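Local coordinates for uncharacterized ATP-binding protein MJ1010 (Methanocaldococcus jannaschii DSM 2661, PDB 3BJO), which is of unknown function but probably binds ATP, the crystallised part being a C-terminal domain related to helix-turn-helix families, at residues N49-F54 with K76-L81; I40-E45 with P66-V71; L88-F93 with N97-V102. One frame throughout, in Å; residues are numbered along the deposited sequence.

The three contacts share one domain with helices around small antiparallel sheets. Contact 1 sits near the centre of the chain. It joins helix 44-52 to strand 79-82. Contact 2 lies about 11 Å from it, centre to centre, and sets strand 38-41 and the turn after it on helix 67-75. Along the chain these two interleave. Contact 3 follows both and joins strand 87-90 to helix 93-102. Its centre is about 7 Å from contact 1 and about 18 Å from contact 2. Strands 79-82 and 87-90 are neighbours in one sheet, so contacts 1 and 3 share it. Side chains of contact 1 touch both the others, so the three belong to one connected core.

Contact 1: residues N49-F54 with K76-L81; sequences NALKLF and KNILFL
Leu51 and Phe54 meet Ile78 and Leu79 in the hydrophobic core of a domain that may be a winged helix, to judge by the strand order 60-61, 87-90, 79-82 and its helix-turn-helix relationship. Helix 44-52 and the residues just after it supply one side. The other is the start of strand 79-82, where the chain leaves helix 67-75. All four touching residues are buried.

Leu51 reaches across with one methyl. Its CD2 lies 3.8 Å from CG2 of Ile78, and the two side chains cross at about a right angle. The same Leu51 CD2 is 4.0 Å from Leu79 CD1, so one methyl serves both partners. CG1 of Ile78 sits beside its backbone N (chi1 -51°) and CG2 anti to it, which puts CG2 in reach of the Leu51 methyl.

Phe54 and Leu79 approach from opposite directions. The outer rim of the ring does the touching. Phe54 CE2 is 3.9 Å from Leu79 CD2, and Phe54 CZ is 4.0 Å from Leu79 CG. Leu79 lies against one face of the ring, with CD1 over it near the rim and CD2 further out past the edge at CE2 and CZ. Its torsions are unusual for leucine (chi1 -94°, chi2 24°) and possibly reflect this fit.

Neighbours extend the core. Phe54 also packs on Leu88 and Pro90 of strand 87-90, and its carbonyl accepts a hydrogen bond from Trp96 NE1. Helix 67-75 ends in a Schellman motif with Asn77 at positive phi, and Ile78 N bonds back to Leu73 O.

Only carbon meets carbon between the touching side chains. The contact therefore rests on shape and exclusion of water, and the Leu79 methyls tie the helix side to the sheet.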
ATOM      1  N   ASN A  49      -2.168  -4.129  -8.808  1.00 47.72           N
ATOM      2  CA  ASN A  49      -1.378  -5.354  -8.973  1.00 48.31           C
ATOM      3  C   ASN A  49      -0.313  -5.576  -7.892  1.00 47.20           C
ATOM      4  O   ASN A  49      -0.199  -6.675  -7.391  1.00 45.28           O
ATOM      5  CB  ASN A  49      -0.812  -5.461 -10.412  1.00 49.34           C
ATOM      6  CG  ASN A  49      -1.917  -5.773 -11.425  1.00 52.55           C
ATOM      7  OD1 ASN A  49      -3.055  -6.051 -11.039  1.00 57.81           O
ATOM      8  ND2 ASN A  49      -1.594  -5.733 -12.703  1.00 53.25           N
ATOM      9  N   ALA A  50       0.420  -4.521  -7.495  1.00 45.25           N
ATOM     10  CA  ALA A  50       1.460  -4.677  -6.507  1.00 44.53           C
ATOM     11  C   ALA A  50       0.829  -4.984  -5.146  1.00 44.81           C
ATOM     12  O   ALA A  50       1.302  -5.845  -4.385  1.00 45.53           O
ATOM     13  CB  ALA A  50       2.282  -3.363  -6.402  1.00 45.45           C
ATOM     14  N   LEU A  51      -0.214  -4.241  -4.815  1.00 42.03           N
ATOM     15  CA  LEU A  51      -0.846  -4.397  -3.488  1.00 43.97           C
ATOM     16  C   LEU A  51      -1.520  -5.762  -3.352  1.00 44.14           C
ATOM     17  O   LEU A  51      -1.589  -6.335  -2.266  1.00 44.23           O
ATOM     18  CB  LEU A  51      -1.858  -3.282  -3.281  1.00 41.69           C
ATOM     19  CG  LEU A  51      -1.231  -1.924  -2.949  1.00 43.14           C
ATOM     20  CD1 LEU A  51      -2.340  -0.814  -2.833  1.00 44.61           C
ATOM     21  CD2 LEU A  51      -0.425  -1.956  -1.660  1.00 43.27           C
ATOM     22  N   LYS A  52      -2.030  -6.282  -4.465  1.00 44.06           N
ATOM     23  CA  LYS A  52      -2.725  -7.549  -4.410  1.00 45.47           C
ATOM     24  C   LYS A  52      -1.757  -8.639  -3.963  1.00 44.58           C
ATOM     25  O   LYS A  52      -2.164  -9.667  -3.398  1.00 44.01           O
ATOM     26  CB  LYS A  52      -3.381  -7.885  -5.756  1.00 44.86           C
ATOM     27  CG  LYS A  52      -4.839  -7.403  -5.816  1.00 45.50           C
ATOM     28  CD  LYS A  52      -5.427  -7.235  -7.227  1.00 48.16           C
ATOM     29  CE  LYS A  52      -5.450  -8.461  -8.047  1.00 56.74           C
ATOM     30  NZ  LYS A  52      -6.511  -8.408  -9.147  1.00 62.92           N
ATOM     31  N   LEU A  53      -0.470  -8.390  -4.168  1.00 44.95           N
ATOM     32  CA  LEU A  53       0.556  -9.391  -3.814  1.00 45.31           C
ATOM     33  C   LEU A  53       0.557  -9.624  -2.293  1.00 45.41           C
ATOM     34  O   LEU A  53       0.900 -10.700  -1.805  1.00 43.28           O
ATOM     35  CB  LEU A  53       1.948  -8.951  -4.287  1.00 44.21           C
ATOM     36  CG  LEU A  53       2.268  -9.034  -5.788  1.00 44.52           C
ATOM     37  CD1 LEU A  53       3.682  -8.435  -6.094  1.00 42.03           C
ATOM     38  CD2 LEU A  53       2.190 -10.482  -6.331  1.00 44.41           C
ATOM     39  N   PHE A  54       0.145  -8.604  -1.559  1.00 46.02           N
ATOM     40  CA  PHE A  54       0.165  -8.668  -0.109  1.00 48.24           C
ATOM     41  C   PHE A  54      -1.082  -9.372   0.440  1.00 50.24           C
ATOM     42  O   PHE A  54      -1.233  -9.509   1.658  1.00 50.65           O
ATOM     43  CB  PHE A  54       0.236  -7.237   0.446  1.00 48.38           C
ATOM     44  CG  PHE A  54       1.585  -6.570   0.218  1.00 50.32           C
ATOM     45  CD1 PHE A  54       2.604  -6.678   1.178  1.00 46.34           C
ATOM     46  CD2 PHE A  54       1.857  -5.893  -0.970  1.00 47.72           C
ATOM     47  CE1 PHE A  54       3.892  -6.092   0.953  1.00 46.93           C
ATOM     48  CE2 PHE A  54       3.130  -5.283  -1.190  1.00 48.10           C
ATOM     49  CZ  PHE A  54       4.138  -5.383  -0.220  1.00 47.30           C
ATOM     50  N   LYS A  76       3.595   7.312  -0.038  1.00 50.62           N
ATOM     51  CA  LYS A  76       2.209   7.454   0.395  1.00 50.60           C
ATOM     52  C   LYS A  76       1.844   6.718   1.674  1.00 50.11           C
ATOM     53  O   LYS A  76       0.657   6.593   1.985  1.00 49.58           O
ATOM     54  CB  LYS A  76       1.265   7.040  -0.751  1.00 50.09           C
ATOM     55  CG  LYS A  76       1.350   7.967  -1.960  1.00 51.52           C
ATOM     56  CD  LYS A  76       0.712   9.347  -1.712  1.00 51.20           C
ATOM     57  CE  LYS A  76       1.185  10.386  -2.733  1.00 52.80           C
ATOM     58  NZ  LYS A  76       0.582  11.808  -2.529  1.00 55.96           N
ATOM     59  N   ASN A  77       2.859   6.235   2.397  1.00 49.43           N
ATOM     60  CA  ASN A  77       2.717   5.544   3.673  1.00 49.00           C
ATOM     61  C   ASN A  77       1.856   4.315   3.664  1.00 48.42           C
ATOM     62  O   ASN A  77       1.196   4.015   4.657  1.00 47.68           O
ATOM     63  CB  ASN A  77       2.215   6.506   4.758  1.00 50.37           C
ATOM     64  CG  ASN A  77       3.060   7.727   4.841  1.00 52.01           C
ATOM     65  OD1 ASN A  77       4.262   7.643   5.104  1.00 53.65           O
ATOM     66  ND2 ASN A  77       2.453   8.877   4.583  1.00 56.34           N
ATOM     67  N   ILE A  78       1.860   3.603   2.542  1.00 47.69           N
ATOM     68  CA  ILE A  78       1.150   2.334   2.448  1.00 47.67           C
ATOM     69  C   ILE A  78       2.094   1.202   2.830  1.00 47.49           C
ATOM     70  O   ILE A  78       1.684   0.245   3.483  1.00 48.62           O
ATOM     71  CB  ILE A  78       0.566   2.077   1.001  1.00 47.40           C
ATOM     72  CG1 ILE A  78      -0.249   3.291   0.483  1.00 50.23           C
ATOM     73  CG2 ILE A  78      -0.279   0.798   0.974  1.00 46.37           C
ATOM     74  CD1 ILE A  78      -1.450   3.691   1.325  1.00 48.66           C
ATOM     75  N   LEU A  79       3.350   1.305   2.391  1.00 47.84           N
ATOM     76  CA  LEU A  79       4.337   0.231   2.528  1.00 47.24           C
ATOM     77  C   LEU A  79       5.598   0.779   3.187  1.00 47.61           C
ATOM     78  O   LEU A  79       5.847   1.968   3.109  1.00 46.46           O
ATOM     79  CB  LEU A  79       4.686  -0.277   1.126  1.00 47.10           C
ATOM     80  CG  LEU A  79       3.944  -1.487   0.507  1.00 47.69           C
ATOM     81  CD1 LEU A  79       2.577  -1.806   0.998  1.00 45.98           C
ATOM     82  CD2 LEU A  79       3.985  -1.462  -0.984  1.00 47.53           C
ATOM     83  N   PHE A  80       6.375  -0.097   3.840  1.00 48.27           N
ATOM     84  CA  PHE A  80       7.749   0.160   4.243  1.00 49.34           C
ATOM     85  C   PHE A  80       8.689  -0.631   3.378  1.00 49.42           C
ATOM     86  O   PHE A  80       8.374  -1.758   3.028  1.00 49.25           O
ATOM     87  CB  PHE A  80       8.021  -0.328   5.682  1.00 50.84           C
ATOM     88  CG  PHE A  80       7.587   0.618   6.747  1.00 53.17           C
ATOM     89  CD1 PHE A  80       7.943   1.959   6.693  1.00 54.01           C
ATOM     90  CD2 PHE A  80       6.825   0.151   7.836  1.00 55.35           C
ATOM     91  CE1 PHE A  80       7.517   2.849   7.710  1.00 57.44           C
ATOM     92  CE2 PHE A  80       6.406   1.013   8.874  1.00 56.84           C
ATOM     93  CZ  PHE A  80       6.740   2.367   8.812  1.00 56.91           C
ATOM     94  N   LEU A  81       9.860  -0.052   3.098  1.00 49.09           N
ATOM     95  CA  LEU A  81      10.928  -0.690   2.314  1.00 49.03           C
ATOM     96  C   LEU A  81      12.096  -1.106   3.208  1.00 49.39           C
ATOM     97  O   LEU A  81      12.521  -0.327   4.060  1.00 47.39           O
ATOM     98  CB  LEU A  81      11.454   0.282   1.252  1.00 49.13           C
ATOM     99  CG  LEU A  81      12.598  -0.151   0.308  1.00 49.24           C
ATOM    100  CD1 LEU A  81      12.205  -1.401  -0.532  1.00 44.76           C
ATOM    101  CD2 LEU A  81      12.967   1.006  -0.604  1.00 49.20           C
TER

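Contact 2: residues I40-E45 with P66-V71; sequences IEIRKE and PKAVYV
Ile40 and Ile42 set the end of the β-hairpin 32-41 on the first turn of helix 67-75, where Ala68 and Val69 receive them. Ile40 belongs to strand 38-41. Ile42 lies in the short link before helix 44-52.

The methyl of Ala68 is the common target. Its CB is 3.6 Å from CG2 of Ile40 and 3.8 Å from CG2 of Ile42. The small alanine lets the chain come close, and the CA atoms of Ile40 and Ala68 are 6.5 Å apart. Ile42 also meets Val69, methyl to methyl, with Ile42 CG2 3.9 Å from Val69 CG2. Its longer branch goes further along the helix, and Ile42 CD1 comes within 4.1 Å of Val69 CA. In Ile42 CG1 sits between the backbone N and the carbonyl carbon (chi1 59°), so that CG2 meets the side chains of Ala68 and Val69 while CD1 reaches the backbone beside them.

A serine in place of Ile42 would probably leave Val69 CG2 without its methyl partner and open a gap beside the Ala68 methyl.

The surroundings complete a small apolar cluster. Ile42 also touches Val33 of strand 32-35 and Ile47 of helix 44-52, and Val69 packs on Ala50. Backbone bonds tie Ile40 to Val33 of the neighbouring strand and Ile42 to Pro31.

The arrangement is that of a β-hairpin packed against helix 67-75, in a domain probably related to helix-turn-helix families.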
ATOM      1  N   ILE A  40       8.423   9.458 -13.448  1.00 42.96           N
ATOM      2  CA  ILE A  40       7.807   8.261 -14.017  1.00 43.15           C
ATOM      3  C   ILE A  40       6.314   8.193 -13.706  1.00 43.40           C
ATOM      4  O   ILE A  40       5.870   8.277 -12.536  1.00 42.70           O
ATOM      5  CB  ILE A  40       8.521   6.955 -13.548  1.00 42.31           C
ATOM      6  CG1 ILE A  40       9.971   6.898 -14.075  1.00 45.15           C
ATOM      7  CG2 ILE A  40       7.726   5.724 -14.045  1.00 43.11           C
ATOM      8  CD1 ILE A  40      10.882   5.901 -13.329  1.00 43.41           C
ATOM      9  N   GLU A  41       5.545   8.034 -14.772  1.00 44.30           N
ATOM     10  CA  GLU A  41       4.113   7.956 -14.653  1.00 45.38           C
ATOM     11  C   GLU A  41       3.732   6.519 -14.427  1.00 45.76           C
ATOM     12  O   GLU A  41       4.226   5.612 -15.127  1.00 45.45           O
ATOM     13  CB  GLU A  41       3.467   8.450 -15.952  1.00 46.14           C
ATOM     14  CG  GLU A  41       1.967   8.615 -15.891  1.00 48.34           C
ATOM     15  CD  GLU A  41       1.431   9.172 -17.191  1.00 51.74           C
ATOM     16  OE1 GLU A  41       1.105  10.384 -17.230  1.00 53.74           O
ATOM     17  OE2 GLU A  41       1.385   8.397 -18.173  1.00 51.90           O
ATOM     18  N   ILE A  42       2.861   6.312 -13.444  1.00 45.26           N
ATOM     19  CA  ILE A  42       2.291   4.998 -13.191  1.00 45.41           C
ATOM     20  C   ILE A  42       0.780   5.109 -13.169  1.00 45.86           C
ATOM     21  O   ILE A  42       0.238   6.213 -13.113  1.00 43.49           O
ATOM     22  CB  ILE A  42       2.784   4.385 -11.812  1.00 45.86           C
ATOM     23  CG1 ILE A  42       2.413   5.292 -10.636  1.00 45.41           C
ATOM     24  CG2 ILE A  42       4.310   4.126 -11.844  1.00 45.96           C
ATOM     25  CD1 ILE A  42       2.846   4.775  -9.306  1.00 43.11           C
ATOM     26  N   ARG A  43       0.139   3.938 -13.149  1.00 46.50           N
ATOM     27  CA  ARG A  43      -1.295   3.757 -13.354  1.00 48.47           C
ATOM     28  C   ARG A  43      -1.894   3.015 -12.184  1.00 45.51           C
ATOM     29  O   ARG A  43      -1.239   2.165 -11.573  1.00 45.31           O
ATOM     30  CB  ARG A  43      -1.540   2.864 -14.594  1.00 47.53           C
ATOM     31  CG  ARG A  43      -1.006   3.359 -15.880  1.00 52.89           C
ATOM     32  CD  ARG A  43      -1.552   2.455 -17.040  1.00 54.45           C
ATOM     33  NE  ARG A  43      -0.885   1.135 -16.986  1.00 67.30           N
ATOM     34  CZ  ARG A  43      -1.473  -0.056 -17.172  1.00 70.77           C
ATOM     35  NH1 ARG A  43      -2.783  -0.172 -17.409  1.00 71.04           N
ATOM     36  NH2 ARG A  43      -0.735  -1.152 -17.095  1.00 72.20           N
ATOM     37  N   LYS A  44      -3.160   3.310 -11.907  1.00 45.27           N
ATOM     38  CA  LYS A  44      -3.948   2.585 -10.899  1.00 44.64           C
ATOM     39  C   LYS A  44      -3.752   1.086 -11.020  1.00 45.32           C
ATOM     40  O   LYS A  44      -3.539   0.403 -10.015  1.00 44.04           O
ATOM     41  CB  LYS A  44      -5.429   2.859 -11.053  1.00 44.16           C
ATOM     42  CG  LYS A  44      -6.204   2.416  -9.787  1.00 42.25           C
ATOM     43  CD  LYS A  44      -7.684   2.684  -9.888  1.00 41.85           C
ATOM     44  CE  LYS A  44      -8.393   2.236  -8.604  1.00 42.66           C
ATOM     45  NZ  LYS A  44      -9.878   2.488  -8.671  1.00 37.93           N
ATOM     46  N   GLU A  45      -3.824   0.574 -12.246  1.00 46.20           N
ATOM     47  CA  GLU A  45      -3.734  -0.867 -12.469  0.50 47.00           C
ATOM     48  C   GLU A  45      -2.442  -1.424 -11.879  1.00 47.41           C
ATOM     49  O   GLU A  45      -2.450  -2.466 -11.308  1.00 48.48           O
ATOM     50  CB  GLU A  45      -3.838  -1.226 -13.970  0.50 46.79           C
ATOM     51  CG  GLU A  45      -5.016  -0.595 -14.702  0.50 47.22           C
ATOM     52  CD  GLU A  45      -4.812   0.902 -14.978  0.50 46.05           C
ATOM     53  OE1 GLU A  45      -4.104   1.254 -15.928  0.50 49.29           O
ATOM     54  OE2 GLU A  45      -5.369   1.728 -14.257  0.50 42.31           O
ATOM     55  N   PRO A  66       7.589  -2.798  -9.913  1.00 42.38           N
ATOM     56  CA  PRO A  66       8.446  -1.752 -10.423  1.00 42.47           C
ATOM     57  C   PRO A  66       8.752  -0.745  -9.327  1.00 42.11           C
ATOM     58  O   PRO A  66       7.850  -0.341  -8.568  1.00 41.30           O
ATOM     59  CB  PRO A  66       7.586  -1.049 -11.474  1.00 42.51           C
ATOM     60  CG  PRO A  66       6.541  -2.094 -11.869  1.00 44.79           C
ATOM     61  CD  PRO A  66       6.282  -2.835 -10.597  1.00 41.21           C
ATOM     62  N   LYS A  67      10.005  -0.323  -9.326  1.00 41.48           N
ATOM     63  CA  LYS A  67      10.509   0.618  -8.387  1.00 42.88           C
ATOM     64  C   LYS A  67       9.613   1.851  -8.328  1.00 43.22           C
ATOM     65  O   LYS A  67       9.260   2.263  -7.246  1.00 45.13           O
ATOM     66  CB  LYS A  67      11.995   0.959  -8.633  1.00 41.44           C
ATOM     67  CG  LYS A  67      12.552   1.961  -7.565  1.00 41.09           C
ATOM     68  CD  LYS A  67      14.068   2.127  -7.657  1.00 43.09           C
ATOM     69  CE  LYS A  67      14.574   3.014  -6.507  1.00 45.06           C
ATOM     70  NZ  LYS A  67      16.005   3.312  -6.638  1.00 46.62           N
ATOM     71  N   ALA A  68       9.195   2.389  -9.474  1.00 42.81           N
ATOM     72  CA  ALA A  68       8.354   3.591  -9.467  1.00 43.09           C
ATOM     73  C   ALA A  68       7.102   3.335  -8.667  1.00 42.63           C
ATOM     74  O   ALA A  68       6.663   4.200  -7.929  1.00 41.06           O
ATOM     75  CB  ALA A  68       7.967   3.988 -10.870  1.00 43.75           C
ATOM     76  N   VAL A  69       6.538   2.129  -8.835  1.00 42.75           N
ATOM     77  CA  VAL A  69       5.299   1.746  -8.120  1.00 42.46           C
ATOM     78  C   VAL A  69       5.538   1.625  -6.613  1.00 42.66           C
ATOM     79  O   VAL A  69       4.818   2.223  -5.815  1.00 42.04           O
ATOM     80  CB  VAL A  69       4.671   0.440  -8.663  1.00 42.07           C
ATOM     81  CG1 VAL A  69       3.450   0.040  -7.765  1.00 42.45           C
ATOM     82  CG2 VAL A  69       4.280   0.584 -10.118  1.00 42.22           C
ATOM     83  N   TYR A  70       6.564   0.880  -6.189  1.00 44.06           N
ATOM     84  CA  TYR A  70       6.720   0.770  -4.744  1.00 44.31           C
ATOM     85  C   TYR A  70       7.243   2.054  -4.080  1.00 45.03           C
ATOM     86  O   TYR A  70       6.940   2.303  -2.905  1.00 45.18           O
ATOM     87  CB  TYR A  70       7.461  -0.523  -4.311  1.00 44.67           C
ATOM     88  CG  TYR A  70       8.969  -0.608  -4.608  1.00 44.08           C
ATOM     89  CD1 TYR A  70       9.473  -1.523  -5.564  1.00 46.07           C
ATOM     90  CD2 TYR A  70       9.860   0.168  -3.904  1.00 43.72           C
ATOM     91  CE1 TYR A  70      10.864  -1.618  -5.805  1.00 46.18           C
ATOM     92  CE2 TYR A  70      11.229   0.091  -4.122  1.00 44.24           C
ATOM     93  CZ  TYR A  70      11.719  -0.788  -5.072  1.00 45.36           C
ATOM     94  OH  TYR A  70      13.054  -0.800  -5.272  1.00 43.45           O
ATOM     95  N   VAL A  71       8.055   2.849  -4.791  1.00 44.68           N
ATOM     96  CA  VAL A  71       8.450   4.180  -4.261  1.00 45.36           C
ATOM     97  C   VAL A  71       7.206   5.057  -3.982  1.00 46.45           C
ATOM     98  O   VAL A  71       7.122   5.719  -2.943  1.00 46.89           O
ATOM     99  CB  VAL A  71       9.413   4.907  -5.184  1.00 45.44           C
ATOM    100  CG1 VAL A  71       9.466   6.438  -4.866  1.00 47.10           C
ATOM    101  CG2 VAL A  71      10.814   4.296  -5.047  1.00 43.25           C
TER

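Contact 3: residues L88-F93 with N97-V102; sequences LKPQSF and NAIKRV
Phe93 and Asn97 meet one turn apart at the start of helix 93-102, and they bury more surface here than any other residues of the two segments. Asn97 N donates to Phe93 O at 2.9 Å. The bond is nearly straight, with an N-H...O angle of 169°. The donor is tilted out of the carbonyl plane. The same oxygen also has the side chain of Asn97 beside it, with Asn97 CB 3.4 Å from Phe93 O.

The ring of Phe93 leads away from residues 97-102 and meets Tyr58 instead. The amide of Asn97 also turns away from residues 88-93. Its CG is anti to the backbone N (chi1 180°), which places OD1 within range of the next turn. Arg101 NH2 donates to Asn97 OD1 at 2.7 Å, with an angle of 155°. The oxygen lies almost in the guanidinium plane, and this bond probably limits the rotation of the amide. CB of Lys100 stands 3.7 Å above one face of that guanidinium group.

This is the C-terminal helix that follows the middle strand, 87-90, of the three-stranded sheet. Ser92 is its N-cap. Its OG accepts a hydrogen bond from Val95 N and a weak one from Leu94 N. The helix also packs on helix 3-24, where Asn97 touches Leu12 and Arg101 touches Ile16.

The strand itself reaches the helix through Pro90. Its ring atom CG is 4.5 Å from the end methyl CD1 of Ile99, a loose apolar touch between two buried residues.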
ATOM      1  N   LEU A  88       9.345  -5.491   1.000  1.00 43.39           N
ATOM      2  CA  LEU A  88       8.446  -4.445   1.378  1.00 43.65           C
ATOM      3  C   LEU A  88       7.427  -5.101   2.318  1.00 43.67           C
ATOM      4  O   LEU A  88       7.164  -6.337   2.207  1.00 43.78           O
ATOM      5  CB  LEU A  88       7.736  -3.918   0.115  1.00 43.57           C
ATOM      6  CG  LEU A  88       8.544  -3.115  -0.892  1.00 43.28           C
ATOM      7  CD1 LEU A  88       8.054  -3.451  -2.342  1.00 38.84           C
ATOM      8  CD2 LEU A  88       8.363  -1.613  -0.562  1.00 40.98           C
ATOM      9  N   LYS A  89       6.857  -4.312   3.233  1.00 43.77           N
ATOM     10  CA  LYS A  89       5.761  -4.803   4.088  1.00 44.19           C
ATOM     11  C   LYS A  89       4.753  -3.672   4.195  1.00 44.31           C
ATOM     12  O   LYS A  89       5.132  -2.531   4.017  1.00 44.40           O
ATOM     13  CB  LYS A  89       6.257  -5.152   5.515  1.00 45.04           C
ATOM     14  CG  LYS A  89       7.225  -6.363   5.638  1.00 45.62           C
ATOM     15  CD  LYS A  89       7.684  -6.584   7.135  1.00 46.03           C
ATOM     16  CE  LYS A  89       8.677  -7.752   7.276  1.00 47.17           C
ATOM     17  NZ  LYS A  89       9.181  -7.906   8.709  1.00 49.43           N
ATOM     18  N   PRO A  90       3.479  -3.973   4.526  1.00 44.65           N
ATOM     19  CA  PRO A  90       2.541  -2.886   4.832  1.00 45.41           C
ATOM     20  C   PRO A  90       3.036  -2.054   6.023  1.00 45.83           C
ATOM     21  O   PRO A  90       3.770  -2.572   6.859  1.00 44.48           O
ATOM     22  CB  PRO A  90       1.231  -3.620   5.196  1.00 45.47           C
ATOM     23  CG  PRO A  90       1.355  -4.973   4.548  1.00 45.19           C
ATOM     24  CD  PRO A  90       2.845  -5.304   4.636  1.00 44.86           C
ATOM     25  N   GLN A  91       2.686  -0.769   6.081  1.00 47.48           N
ATOM     26  CA  GLN A  91       3.242   0.081   7.149  1.00 48.47           C
ATOM     27  C   GLN A  91       2.690  -0.249   8.494  1.00 48.53           C
ATOM     28  O   GLN A  91       3.258   0.156   9.491  1.00 48.92           O
ATOM     29  CB  GLN A  91       3.073   1.569   6.883  1.00 48.72           C
ATOM     30  CG  GLN A  91       4.125   2.070   5.960  1.00 52.77           C
ATOM     31  CD  GLN A  91       4.467   3.501   6.180  1.00 56.80           C
ATOM     32  OE1 GLN A  91       3.979   4.126   7.144  1.00 58.11           O
ATOM     33  NE2 GLN A  91       5.323   4.055   5.290  1.00 55.63           N
ATOM     34  N   SER A  92       1.592  -1.000   8.527  1.00 49.01           N
ATOM     35  CA  SER A  92       1.029  -1.503   9.805  1.00 49.07           C
ATOM     36  C   SER A  92       0.135  -2.675   9.496  1.00 48.29           C
ATOM     37  O   SER A  92      -0.137  -2.928   8.320  1.00 45.65           O
ATOM     38  CB  SER A  92       0.263  -0.408  10.559  1.00 49.72           C
ATOM     39  OG  SER A  92      -1.032  -0.266  10.037  1.00 51.24           O
ATOM     40  N   PHE A  93      -0.299  -3.410  10.520  1.00 47.39           N
ATOM     41  CA  PHE A  93      -1.203  -4.543  10.285  1.00 47.56           C
ATOM     42  C   PHE A  93      -2.598  -4.038   9.890  1.00 46.03           C
ATOM     43  O   PHE A  93      -3.402  -4.813   9.311  1.00 46.27           O
ATOM     44  CB  PHE A  93      -1.329  -5.489  11.493  1.00 47.88           C
ATOM     45  CG  PHE A  93      -0.014  -6.065  11.990  1.00 51.77           C
ATOM     46  CD1 PHE A  93       0.635  -7.112  11.302  1.00 49.88           C
ATOM     47  CD2 PHE A  93       0.573  -5.572  13.177  1.00 53.52           C
ATOM     48  CE1 PHE A  93       1.843  -7.661  11.773  1.00 44.63           C
ATOM     49  CE2 PHE A  93       1.806  -6.135  13.670  1.00 54.39           C
ATOM     50  CZ  PHE A  93       2.430  -7.175  12.952  1.00 49.78           C
ATOM     51  N   ASN A  97      -4.541  -5.591   6.803  1.00 43.43           N
ATOM     52  CA  ASN A  97      -5.919  -6.000   6.859  1.00 43.83           C
ATOM     53  C   ASN A  97      -6.740  -5.270   5.785  1.00 44.60           C
ATOM     54  O   ASN A  97      -7.567  -5.868   5.114  1.00 43.96           O
ATOM     55  CB  ASN A  97      -6.514  -5.713   8.235  1.00 44.74           C
ATOM     56  CG  ASN A  97      -7.972  -6.131   8.313  1.00 46.80           C
ATOM     57  OD1 ASN A  97      -8.291  -7.331   8.250  1.00 42.83           O
ATOM     58  ND2 ASN A  97      -8.877  -5.129   8.347  1.00 42.76           N
ATOM     59  N   ALA A  98      -6.541  -3.963   5.647  1.00 45.24           N
ATOM     60  CA  ALA A  98      -7.307  -3.198   4.660  1.00 45.50           C
ATOM     61  C   ALA A  98      -7.070  -3.752   3.226  1.00 45.98           C
ATOM     62  O   ALA A  98      -8.014  -3.993   2.447  1.00 46.75           O
ATOM     63  CB  ALA A  98      -6.933  -1.732   4.790  1.00 44.61           C
ATOM     64  N   ILE A  99      -5.812  -3.984   2.860  1.00 46.41           N
ATOM     65  CA  ILE A  99      -5.527  -4.597   1.569  1.00 46.52           C
ATOM     66  C   ILE A  99      -6.331  -5.914   1.355  1.00 48.18           C
ATOM     67  O   ILE A  99      -6.951  -6.143   0.291  1.00 47.98           O
ATOM     68  CB  ILE A  99      -3.999  -4.872   1.394  1.00 46.46           C
ATOM     69  CG1 ILE A  99      -3.230  -3.556   1.264  1.00 45.16           C
ATOM     70  CG2 ILE A  99      -3.722  -5.837   0.187  1.00 46.02           C
ATOM     71  CD1 ILE A  99      -1.709  -3.715   1.561  1.00 45.02           C
ATOM     72  N   LYS A 100      -6.314  -6.777   2.359  1.00 49.96           N
ATOM     73  CA  LYS A 100      -6.976  -8.089   2.285  1.00 51.30           C
ATOM     74  C   LYS A 100      -8.515  -7.959   2.210  1.00 50.99           C
ATOM     75  O   LYS A 100      -9.193  -8.806   1.639  1.00 49.98           O
ATOM     76  CB  LYS A 100      -6.614  -8.934   3.519  1.00 51.36           C
ATOM     77  CG  LYS A 100      -5.108  -9.273   3.676  1.00 53.51           C
ATOM     78  CD  LYS A 100      -4.800  -9.914   5.054  1.00 52.92           C
ATOM     79  CE  LYS A 100      -4.969 -11.427   5.027  1.00 60.97           C
ATOM     80  NZ  LYS A 100      -4.239 -12.111   6.152  1.00 64.17           N
ATOM     81  N   ARG A 101      -9.048  -6.907   2.823  1.00 50.69           N
ATOM     82  CA  ARG A 101     -10.490  -6.666   2.812  1.00 51.97           C
ATOM     83  C   ARG A 101     -10.964  -5.955   1.547  1.00 50.81           C
ATOM     84  O   ARG A 101     -12.080  -6.142   1.130  1.00 51.36           O
ATOM     85  CB  ARG A 101     -10.892  -5.824   4.026  1.00 52.10           C
ATOM     86  CG  ARG A 101     -11.666  -6.577   5.100  1.00 57.95           C
ATOM     87  CD  ARG A 101     -10.803  -7.468   5.945  1.00 64.56           C
ATOM     88  NE  ARG A 101     -10.678  -8.813   5.391  1.00 69.09           N
ATOM     89  CZ  ARG A 101      -9.743  -9.711   5.747  1.00 72.44           C
ATOM     90  NH1 ARG A 101      -9.730 -10.911   5.161  1.00 72.46           N
ATOM     91  NH2 ARG A 101      -8.805  -9.418   6.662  1.00 72.33           N
ATOM     92  N   VAL A 102     -10.109  -5.135   0.950  1.00 50.36           N
ATOM     93  CA  VAL A 102     -10.520  -4.212  -0.130  1.00 49.86           C
ATOM     94  C   VAL A 102     -10.115  -4.762  -1.505  1.00 49.74           C
ATOM     95  O   VAL A 102     -10.871  -4.640  -2.452  1.00 48.30           O
ATOM     96  CB  VAL A 102      -9.954  -2.766   0.102  1.00 48.98           C
ATOM     97  CG1 VAL A 102     -10.227  -1.820  -1.061  1.00 49.59           C
ATOM     98  CG2 VAL A 102     -10.502  -2.183   1.387  1.00 48.99           C
TER